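Local coordinates for gifsy-2 prophage ATP-binding sugar transporter-like protein (Salmonella typhimurium LT2, PDB 2PP6) that has no firmly established function but may bind ATP, and folds as a small antiparallel beta barrel preceded by a long helix, at residues G52-V57 / R81-N86; V62-G67 / G87-T92; D68-R73 / L91-N96. All blocks are in the same frame, centred on the assembly; numbering follows the deposited sequence.

Interaction 1 (G52-V57 / R81-N86); sequences GKNVVV and RIRRFN
Val56 and Phe85 supply the apolar half of this contact: CG1 of the valine lies 4.4 Å from CD2 of the ring, which it approaches obliquely. A chi1 of -174° swings the Phe85 ring away from its own amide nitrogen and carries it from the end of strand 75-85 toward strand 53-57. Asn86 OD1 stands 3.3 Å above one ring face, displaced toward the rim. Leu42, from a loop, touches both Val56 and Phe85 and so joins the pair into a larger hydrophobic patch.

The polar half lies further along the strands. Asn54 ND2 comes within 4.4 Å of Arg83 NH1, too far for a bond, and meets the guanidinium at a slant. Both atoms are nitrogen donors; the amide instead gives a weak hydrogen bond to Thr92 OG1.

These two strands are not neighbours in the sheet. They flank strand 88-95 in the antiparallel barrel, and Gln90 of that middle strand is touched by both Asn54 and Arg83. The example illustrates second-neighbour packing: side chains on one sheet face reach over the strand between them, and only 114 Å² is buried in all. Its chemistry, one valine-phenylalanine touch and a loose pair of donors, suggests that the contact itself contributes little, and that each strand probably keeps its place mainly through backbone pairing with its sheet neighbours, 88-95 among them.

Interaction 2 (V62-G67 / G87-T92); sequences VIPRRG and GKPQLT
Pro64 rests its ring on Pro89 and Leu91, two residues apart on strand 88-95, and these three side chains make the whole contact. Both branches of Leu91 take part: CD1 is 3.6 Å from Pro64 CB, while CD2 is 3.6 Å from Pro64 CG. A chi1 of -40° sets the leucine CG beside the backbone N; from there CD1 continues anti to CA (chi2 -177°) and CD2 forms the second branch, both reaching Pro64. Pro64 CG also meets Pro89 CB at 3.6 Å, and its CD is 4.1 Å from Pro89 CG, so that CG is the atom common to both partners, CB turning to Leu91 and CD to Pro89. Each pairing crosses at about a right angle.

The segment 62-67 has no regular structure; it belongs to the connection between strands 53-57 and 69-72 and packs against a closed antiparallel barrel. Within the barrel Leu91 also touches Val57 and Ile82, which places Pro64 over an apolar cluster. Gln90, between the two contact residues, points away from the loop. Next to Pro64, the backbone N of Arg65 is hydrogen-bonded to Asp68 OD2, tying the loop to the residue that precedes strand 69-72.

Interaction 3 (D68-R73 / L91-N96); sequences DRVVLR and LTLEEN
Val70 and Leu72 converge on one leucine, Leu93, whose two methyls are divided between them. Segment 68-73 begins with Asp68, which shares a backbone hydrogen bond with Val79 of strand 75-85 and lays its side chain against Ile29. Val70 follows as the first residue to touch the far strand. With chi1 at 175°, its CG2 is the branch anti to the carbonyl carbon and beside the backbone N, and it is set 4.0 Å from Leu93 CD2. The two side chains cross at about a right angle, with the CA atoms of Val70 and Leu93 7.8 Å apart.

The fold explains why strands that share no backbone bonds meet here. In the six-stranded antiparallel barrel, strand 69-72 pairs with 75-85 on one edge and with 25-29 on the other, through backbone bonds such as Val70 with Phe77 and Val71 with Asn28. Strand 88-95 lies beyond 75-85, and the contact is made by buried hydrophobic side chains turned toward one another, as expected of a barrel interior.

Two residues on, Leu72 points the same way as Val70. Its CD2 lies 4.1 Å from Leu93 CD1, again with the side chains crossing at about a right angle. Leu72 also touches Met25 and Val27 of strand 25-29, which extends the apolar cluster to the first strand of the barrel. At the end of the segment, Arg73 NH1 forms a salt bridge with Glu38 OE2.

Overall arrangement
After helix 2-23 and the first two strands, the chain enters strand 53-57, which interaction 1 relates to strand 75-85, closing a loop of 23 residues. Within that loop begin the other two contacts: segment 62-67 runs forward to 87-92 in interaction 2, closing over 19 residues, and 68-73 to 91-96 in interaction 3, closing over 17. None of the three loops contains helix. Both later contacts cross interaction 1 rather than nest in it, and both finish on strand 88-95, sharing Leu91 and Thr92. That strand joins all three: it is bonded to interaction 1 through the backbones of Val55 with Leu91 and Arg83 with Gln90, receives loop 62-67 in interaction 2 and meets strand 69-72 in interaction 3.

Interaction 1 (G52-V57 / R81-N86)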
loop_
_atom_site.group_PDB
_atom_site.type_symbol
_atom_site.label_atom_id
_atom_site.label_comp_id
_atom_site.label_asym_id
_atom_site.label_seq_id
_atom_site.Cartn_x
_atom_site.Cartn_y
_atom_site.Cartn_z
ATOM N N GLY A 52 -21.669 25.325 5.012
ATOM C CA GLY A 52 -21.973 24.017 4.453
ATOM C C GLY A 52 -20.859 22.996 4.624
ATOM O O GLY A 52 -20.278 22.530 3.637
ATOM N N LYS A 53 -20.569 22.644 5.876
ATOM C CA LYS A 53 -19.514 21.681 6.214
ATOM C C LYS A 53 -19.672 20.321 5.506
ATOM O O LYS A 53 -20.787 19.870 5.232
ATOM C CB LYS A 53 -19.491 21.475 7.730
ATOM C CG LYS A 53 -18.335 20.639 8.236
ATOM C CD LYS A 53 -17.080 21.460 8.408
ATOM C CE LYS A 53 -17.258 22.479 9.516
ATOM N NZ LYS A 53 -16.000 23.231 9.772
ATOM N N ASN A 54 -18.547 19.668 5.230
ATOM C CA ASN A 54 -18.545 18.373 4.552
ATOM C C ASN A 54 -17.661 17.350 5.276
ATOM O O ASN A 54 -16.525 17.648 5.621
ATOM C CB ASN A 54 -18.069 18.564 3.116
ATOM C CG ASN A 54 -18.871 17.755 2.141
ATOM O OD1 ASN A 54 -18.631 16.564 1.967
ATOM N ND2 ASN A 54 -19.854 18.387 1.516
ATOM N N VAL A 55 -18.170 16.146 5.513
ATOM C CA VAL A 55 -17.385 15.138 6.230
ATOM C C VAL A 55 -17.711 13.722 5.796
ATOM O O VAL A 55 -18.828 13.450 5.364
ATOM C CB VAL A 55 -17.669 15.182 7.731
ATOM C CG1 VAL A 55 -17.632 16.613 8.230
ATOM C CG2 VAL A 55 -19.026 14.547 8.010
ATOM N N VAL A 56 -16.749 12.811 5.911
ATOM C CA VAL A 56 -17.052 11.432 5.570
ATOM C C VAL A 56 -17.025 10.600 6.861
ATOM O O VAL A 56 -16.182 10.799 7.732
ATOM C CB VAL A 56 -16.107 10.872 4.480
ATOM C CG1 VAL A 56 -15.278 11.968 3.907
ATOM C CG2 VAL A 56 -15.287 9.756 5.017
ATOM N N VAL A 57 -17.991 9.696 6.985
ATOM C CA VAL A 57 -18.166 8.863 8.164
ATOM C C VAL A 57 -17.354 7.579 8.161
ATOM O O VAL A 57 -17.541 6.720 7.305
ATOM C CB VAL A 57 -19.661 8.512 8.323
ATOM C CG1 VAL A 57 -19.896 7.737 9.616
ATOM C CG2 VAL A 57 -20.473 9.785 8.317
ATOM N N ARG A 81 -27.441 16.399 2.312
ATOM C CA ARG A 81 -27.236 15.453 1.219
ATOM C C ARG A 81 -26.170 14.420 1.554
ATOM O O ARG A 81 -25.314 14.647 2.398
ATOM C CB ARG A 81 -26.885 16.178 -0.085
ATOM C CG ARG A 81 -25.446 16.582 -0.234
ATOM C CD ARG A 81 -25.228 17.376 -1.522
ATOM N NE ARG A 81 -25.817 18.716 -1.472
ATOM C CZ ARG A 81 -27.098 18.994 -1.711
ATOM N NH1 ARG A 81 -27.949 18.025 -2.027
ATOM N NH2 ARG A 81 -27.530 20.246 -1.625
ATOM N N ILE A 82 -26.216 13.286 0.871
ATOM C CA ILE A 82 -25.287 12.200 1.146
ATOM C C ILE A 82 -24.649 11.579 -0.094
ATOM O O ILE A 82 -25.328 10.984 -0.920
ATOM C CB ILE A 82 -26.027 11.089 1.948
ATOM C CG1 ILE A 82 -26.233 11.548 3.400
ATOM C CG2 ILE A 82 -25.293 9.770 1.847
ATOM C CD1 ILE A 82 -27.015 10.562 4.265
ATOM N N ARG A 83 -23.339 11.707 -0.224
ATOM C CA ARG A 83 -22.647 11.115 -1.367
ATOM C C ARG A 83 -21.816 9.912 -0.934
ATOM O O ARG A 83 -21.952 9.401 0.172
ATOM C CB ARG A 83 -21.743 12.144 -2.022
ATOM C CG ARG A 83 -22.518 13.209 -2.706
ATOM C CD ARG A 83 -21.808 14.527 -2.640
ATOM N NE ARG A 83 -22.675 15.575 -3.160
ATOM C CZ ARG A 83 -22.403 16.873 -3.090
ATOM N NH1 ARG A 83 -21.276 17.282 -2.510
ATOM N NH2 ARG A 83 -23.254 17.754 -3.606
ATOM N N ARG A 84 -20.963 9.441 -1.823
ATOM C CA ARG A 84 -20.124 8.328 -1.474
ATOM C C ARG A 84 -18.683 8.737 -1.667
ATOM O O ARG A 84 -18.349 9.521 -2.566
ATOM C CB ARG A 84 -20.461 7.108 -2.326
ATOM C CG ARG A 84 -21.097 5.995 -1.522
ATOM C CD ARG A 84 -22.393 6.458 -0.885
ATOM N NE ARG A 84 -22.627 5.824 0.411
ATOM C CZ ARG A 84 -23.747 5.959 1.116
ATOM N NH1 ARG A 84 -24.739 6.704 0.644
ATOM N NH2 ARG A 84 -23.866 5.364 2.297
ATOM N N PHE A 85 -17.834 8.241 -0.782
ATOM C CA PHE A 85 -16.421 8.525 -0.864
ATOM C C PHE A 85 -15.767 7.192 -0.573
ATOM O O PHE A 85 -15.616 6.804 0.587
ATOM C CB PHE A 85 -16.010 9.554 0.178
ATOM C CG PHE A 85 -14.592 9.993 0.046
ATOM C CD1 PHE A 85 -14.247 10.985 -0.857
ATOM C CD2 PHE A 85 -13.591 9.392 0.802
ATOM C CE1 PHE A 85 -12.917 11.382 -1.009
ATOM C CE2 PHE A 85 -12.260 9.775 0.661
ATOM C CZ PHE A 85 -11.921 10.776 -0.250
ATOM N N ASN A 86 -15.401 6.488 -1.640
ATOM C CA ASN A 86 -14.786 5.176 -1.524
ATOM C C ASN A 86 -15.690 4.313 -0.660
ATOM O O ASN A 86 -15.230 3.607 0.246
ATOM C CB ASN A 86 -13.401 5.285 -0.895
ATOM C CG ASN A 86 -12.495 6.221 -1.661
ATOM O OD1 ASN A 86 -12.782 7.409 -1.798
ATOM N ND2 ASN A 86 -11.401 5.688 -2.178
#

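Interaction 2 (V62-G67 / G87-T92)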
loop_
_atom_site.group_PDB
_atom_site.type_symbol
_atom_site.label_atom_id
_atom_site.label_comp_id
_atom_site.label_asym_id
_atom_site.label_seq_id
_atom_site.Cartn_x
_atom_site.Cartn_y
_atom_site.Cartn_z
ATOM N N VAL A 62 -23.066 3.340 12.245
ATOM C CA VAL A 62 -24.112 4.320 11.945
ATOM C C VAL A 62 -24.476 4.298 10.473
ATOM O O VAL A 62 -23.672 3.899 9.623
ATOM C CB VAL A 62 -23.694 5.791 12.281
ATOM C CG1 VAL A 62 -23.480 5.953 13.767
ATOM C CG2 VAL A 62 -22.432 6.154 11.540
ATOM N N ILE A 63 -25.700 4.724 10.183
ATOM C CA ILE A 63 -26.205 4.836 8.808
ATOM C C ILE A 63 -26.839 6.221 8.739
ATOM O O ILE A 63 -28.037 6.376 8.991
ATOM C CB ILE A 63 -27.300 3.797 8.474
ATOM C CG1 ILE A 63 -27.645 2.980 9.713
ATOM C CG2 ILE A 63 -26.832 2.900 7.353
ATOM C CD1 ILE A 63 -28.728 1.955 9.479
ATOM N N PRO A 64 -26.043 7.248 8.407
ATOM C CA PRO A 64 -26.571 8.612 8.327
ATOM C C PRO A 64 -27.680 8.806 7.297
ATOM O O PRO A 64 -27.723 8.120 6.281
ATOM C CB PRO A 64 -25.326 9.438 8.029
ATOM C CG PRO A 64 -24.472 8.497 7.251
ATOM C CD PRO A 64 -24.621 7.212 8.020
ATOM N N ARG A 65 -28.579 9.750 7.571
ATOM C CA ARG A 65 -29.693 10.047 6.669
ATOM C C ARG A 65 -29.966 11.521 6.486
ATOM O O ARG A 65 -29.642 12.329 7.356
ATOM C CB ARG A 65 -30.965 9.395 7.180
ATOM C CG ARG A 65 -31.133 8.002 6.666
ATOM C CD ARG A 65 -31.623 7.086 7.731
ATOM N NE ARG A 65 -31.628 5.712 7.245
ATOM C CZ ARG A 65 -31.466 4.643 8.019
ATOM N NH1 ARG A 65 -31.283 4.790 9.328
ATOM N NH2 ARG A 65 -31.488 3.427 7.484
ATOM N N ARG A 66 -30.545 11.877 5.343
ATOM C CA ARG A 66 -30.896 13.268 5.112
ATOM C C ARG A 66 -31.928 13.565 6.204
ATOM O O ARG A 66 -32.849 12.780 6.412
ATOM C CB ARG A 66 -31.500 13.436 3.718
ATOM C CG ARG A 66 -30.483 13.378 2.595
ATOM C CD ARG A 66 -30.927 12.442 1.496
ATOM N NE ARG A 66 -32.161 12.880 0.857
ATOM C CZ ARG A 66 -33.098 12.051 0.408
ATOM N NH1 ARG A 66 -32.942 10.737 0.535
ATOM N NH2 ARG A 66 -34.187 12.532 -0.179
ATOM N N GLY A 67 -31.754 14.668 6.924
ATOM C CA GLY A 67 -32.686 14.990 7.991
ATOM C C GLY A 67 -31.995 14.958 9.345
ATOM O O GLY A 67 -32.152 15.893 10.146
ATOM N N GLY A 87 -16.989 4.400 -0.939
ATOM C CA GLY A 87 -17.964 3.611 -0.215
ATOM C C GLY A 87 -18.356 4.115 1.158
ATOM O O GLY A 87 -19.084 3.429 1.866
ATOM N N LYS A 88 -17.877 5.290 1.557
ATOM C CA LYS A 88 -18.243 5.823 2.857
ATOM C C LYS A 88 -19.140 7.022 2.724
ATOM O O LYS A 88 -19.015 7.830 1.815
ATOM C CB LYS A 88 -17.018 6.211 3.658
ATOM C CG LYS A 88 -16.127 5.056 3.931
ATOM C CD LYS A 88 -15.161 5.397 5.019
ATOM C CE LYS A 88 -13.901 4.608 4.846
ATOM N NZ LYS A 88 -13.298 4.991 3.537
ATOM N N PRO A 89 -20.072 7.156 3.649
ATOM C CA PRO A 89 -20.999 8.284 3.615
ATOM C C PRO A 89 -20.311 9.641 3.666
ATOM O O PRO A 89 -19.590 9.943 4.600
ATOM C CB PRO A 89 -21.858 8.068 4.861
ATOM C CG PRO A 89 -21.765 6.605 5.102
ATOM C CD PRO A 89 -20.318 6.312 4.822
ATOM N N GLN A 90 -20.506 10.459 2.648
ATOM C CA GLN A 90 -19.939 11.785 2.699
ATOM C C GLN A 90 -21.145 12.682 2.927
ATOM O O GLN A 90 -21.985 12.809 2.044
ATOM C CB GLN A 90 -19.263 12.164 1.402
ATOM C CG GLN A 90 -18.990 13.630 1.394
ATOM C CD GLN A 90 -18.174 14.050 0.232
ATOM O OE1 GLN A 90 -16.981 13.786 0.178
ATOM N NE2 GLN A 90 -18.810 14.710 -0.728
ATOM N N LEU A 91 -21.221 13.294 4.107
ATOM C CA LEU A 91 -22.352 14.136 4.462
ATOM C C LEU A 91 -22.167 15.646 4.278
ATOM O O LEU A 91 -21.114 16.216 4.593
ATOM C CB LEU A 91 -22.739 13.869 5.917
ATOM C CG LEU A 91 -22.696 12.418 6.411
ATOM C CD1 LEU A 91 -23.190 12.360 7.865
ATOM C CD2 LEU A 91 -23.549 11.531 5.521
ATOM N N THR A 92 -23.207 16.289 3.758
ATOM C CA THR A 92 -23.190 17.732 3.590
ATOM C C THR A 92 -24.052 18.214 4.741
ATOM O O THR A 92 -25.231 17.859 4.836
ATOM C CB THR A 92 -23.807 18.180 2.257
ATOM O OG1 THR A 92 -22.957 17.770 1.179
ATOM C CG2 THR A 92 -23.961 19.696 2.232
#

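Interaction 3 (D68-R73 / L91-N96)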
loop_
_atom_site.group_PDB
_atom_site.type_symbol
_atom_site.label_atom_id
_atom_site.label_comp_id
_atom_site.label_asym_id
_atom_site.label_seq_id
_atom_site.Cartn_x
_atom_site.Cartn_y
_atom_site.Cartn_z
ATOM N N ASP A 68 -31.231 13.883 9.586
ATOM C CA ASP A 68 -30.459 13.677 10.823
ATOM C C ASP A 68 -29.787 14.929 11.337
ATOM O O ASP A 68 -29.237 15.720 10.567
ATOM C CB ASP A 68 -29.337 12.656 10.611
ATOM C CG ASP A 68 -29.838 11.238 10.487
ATOM O OD1 ASP A 68 -31.057 11.020 10.631
ATOM O OD2 ASP A 68 -29.002 10.341 10.251
ATOM N N ARG A 69 -29.836 15.099 12.653
ATOM C CA ARG A 69 -29.175 16.228 13.270
ATOM C C ARG A 69 -27.814 15.673 13.652
ATOM O O ARG A 69 -27.696 14.528 14.112
ATOM C CB ARG A 69 -29.928 16.733 14.503
ATOM C CG ARG A 69 -30.234 15.712 15.583
ATOM C CD ARG A 69 -30.958 16.418 16.734
ATOM N NE ARG A 69 -31.794 15.527 17.541
ATOM C CZ ARG A 69 -32.693 15.948 18.431
ATOM N NH1 ARG A 69 -32.877 17.251 18.635
ATOM N NH2 ARG A 69 -33.417 15.067 19.116
ATOM N N VAL A 70 -26.785 16.479 13.435
ATOM C CA VAL A 70 -25.426 16.078 13.715
ATOM C C VAL A 70 -24.783 17.076 14.645
ATOM O O VAL A 70 -24.690 18.245 14.298
ATOM C CB VAL A 70 -24.603 16.055 12.421
ATOM C CG1 VAL A 70 -23.142 15.763 12.738
ATOM C CG2 VAL A 70 -25.185 15.040 11.461
ATOM N N VAL A 71 -24.339 16.644 15.822
ATOM C CA VAL A 71 -23.671 17.583 16.714
ATOM C C VAL A 71 -22.183 17.481 16.456
ATOM O O VAL A 71 -21.568 16.441 16.691
ATOM C CB VAL A 71 -23.917 17.279 18.186
ATOM C CG1 VAL A 71 -23.166 18.293 19.035
ATOM C CG2 VAL A 71 -25.409 17.312 18.483
ATOM N N LEU A 72 -21.598 18.565 15.973
ATOM C CA LEU A 72 -20.179 18.571 15.655
ATOM C C LEU A 72 -19.504 19.795 16.236
ATOM O O LEU A 72 -19.913 20.922 15.986
ATOM C CB LEU A 72 -20.005 18.522 14.131
ATOM C CG LEU A 72 -18.700 18.994 13.499
ATOM C CD1 LEU A 72 -17.523 18.347 14.188
ATOM C CD2 LEU A 72 -18.709 18.632 12.035
ATOM N N ARG A 73 -18.464 19.560 17.019
ATOM C CA ARG A 73 -17.735 20.634 17.658
ATOM C C ARG A 73 -18.615 21.599 18.458
ATOM O O ARG A 73 -18.331 22.787 18.559
ATOM C CB ARG A 73 -16.904 21.370 16.619
ATOM C CG ARG A 73 -15.495 20.854 16.603
ATOM C CD ARG A 73 -14.700 21.328 15.415
ATOM N NE ARG A 73 -13.313 20.894 15.553
ATOM C CZ ARG A 73 -12.404 20.975 14.590
ATOM N NH1 ARG A 73 -12.743 21.474 13.407
ATOM N NH2 ARG A 73 -11.160 20.563 14.812
ATOM N N LEU A 91 -21.221 13.294 4.107
ATOM C CA LEU A 91 -22.352 14.136 4.462
ATOM C C LEU A 91 -22.167 15.646 4.278
ATOM O O LEU A 91 -21.114 16.216 4.593
ATOM C CB LEU A 91 -22.739 13.869 5.917
ATOM C CG LEU A 91 -22.696 12.418 6.411
ATOM C CD1 LEU A 91 -23.190 12.360 7.865
ATOM C CD2 LEU A 91 -23.549 11.531 5.521
ATOM N N THR A 92 -23.207 16.289 3.758
ATOM C CA THR A 92 -23.190 17.732 3.590
ATOM C C THR A 92 -24.052 18.214 4.741
ATOM O O THR A 92 -25.231 17.859 4.836
ATOM C CB THR A 92 -23.807 18.180 2.257
ATOM O OG1 THR A 92 -22.957 17.770 1.179
ATOM C CG2 THR A 92 -23.961 19.696 2.232
ATOM N N LEU A 93 -23.444 19.010 5.616
ATOM C CA LEU A 93 -24.113 19.510 6.807
ATOM C C LEU A 93 -24.368 21.006 6.790
ATOM O O LEU A 93 -23.497 21.791 6.404
ATOM C CB LEU A 93 -23.258 19.203 8.029
ATOM C CG LEU A 93 -22.537 17.870 8.087
ATOM C CD1 LEU A 93 -21.594 17.849 9.276
ATOM C CD2 LEU A 93 -23.557 16.769 8.199
ATOM N N GLU A 94 -25.558 21.389 7.247
ATOM C CA GLU A 94 -25.938 22.795 7.332
ATOM C C GLU A 94 -26.243 23.174 8.783
ATOM O O GLU A 94 -26.837 22.385 9.524
ATOM C CB GLU A 94 -27.159 23.072 6.449
ATOM C CG GLU A 94 -26.900 22.863 4.960
ATOM C CD GLU A 94 -25.775 23.735 4.415
ATOM O OE1 GLU A 94 -25.366 23.521 3.252
ATOM O OE2 GLU A 94 -25.303 24.635 5.142
ATOM N N GLU A 95 -25.819 24.374 9.182
ATOM C CA GLU A 95 -26.047 24.888 10.536
ATOM C C GLU A 95 -27.551 24.923 10.845
ATOM O O GLU A 95 -28.387 24.880 9.943
ATOM C CB GLU A 95 -25.484 26.303 10.661
ATOM C CG GLU A 95 -24.152 26.511 9.961
ATOM C CD GLU A 95 -22.980 26.598 10.922
ATOM O OE1 GLU A 95 -21.839 26.760 10.435
ATOM O OE2 GLU A 95 -23.191 26.509 12.154
ATOM N N ASN A 96 -27.893 25.003 12.123
ATOM C CA ASN A 96 -29.289 25.045 12.523
ATOM C C ASN A 96 -29.632 26.431 13.053
ATOM O O ASN A 96 -30.136 26.530 14.195
ATOM C CB ASN A 96 -29.560 23.979 13.590
ATOM C CG ASN A 96 -29.866 22.613 12.988
ATOM O OD1 ASN A 96 -29.298 22.229 11.966
ATOM N ND2 ASN A 96 -30.763 21.871 13.631
#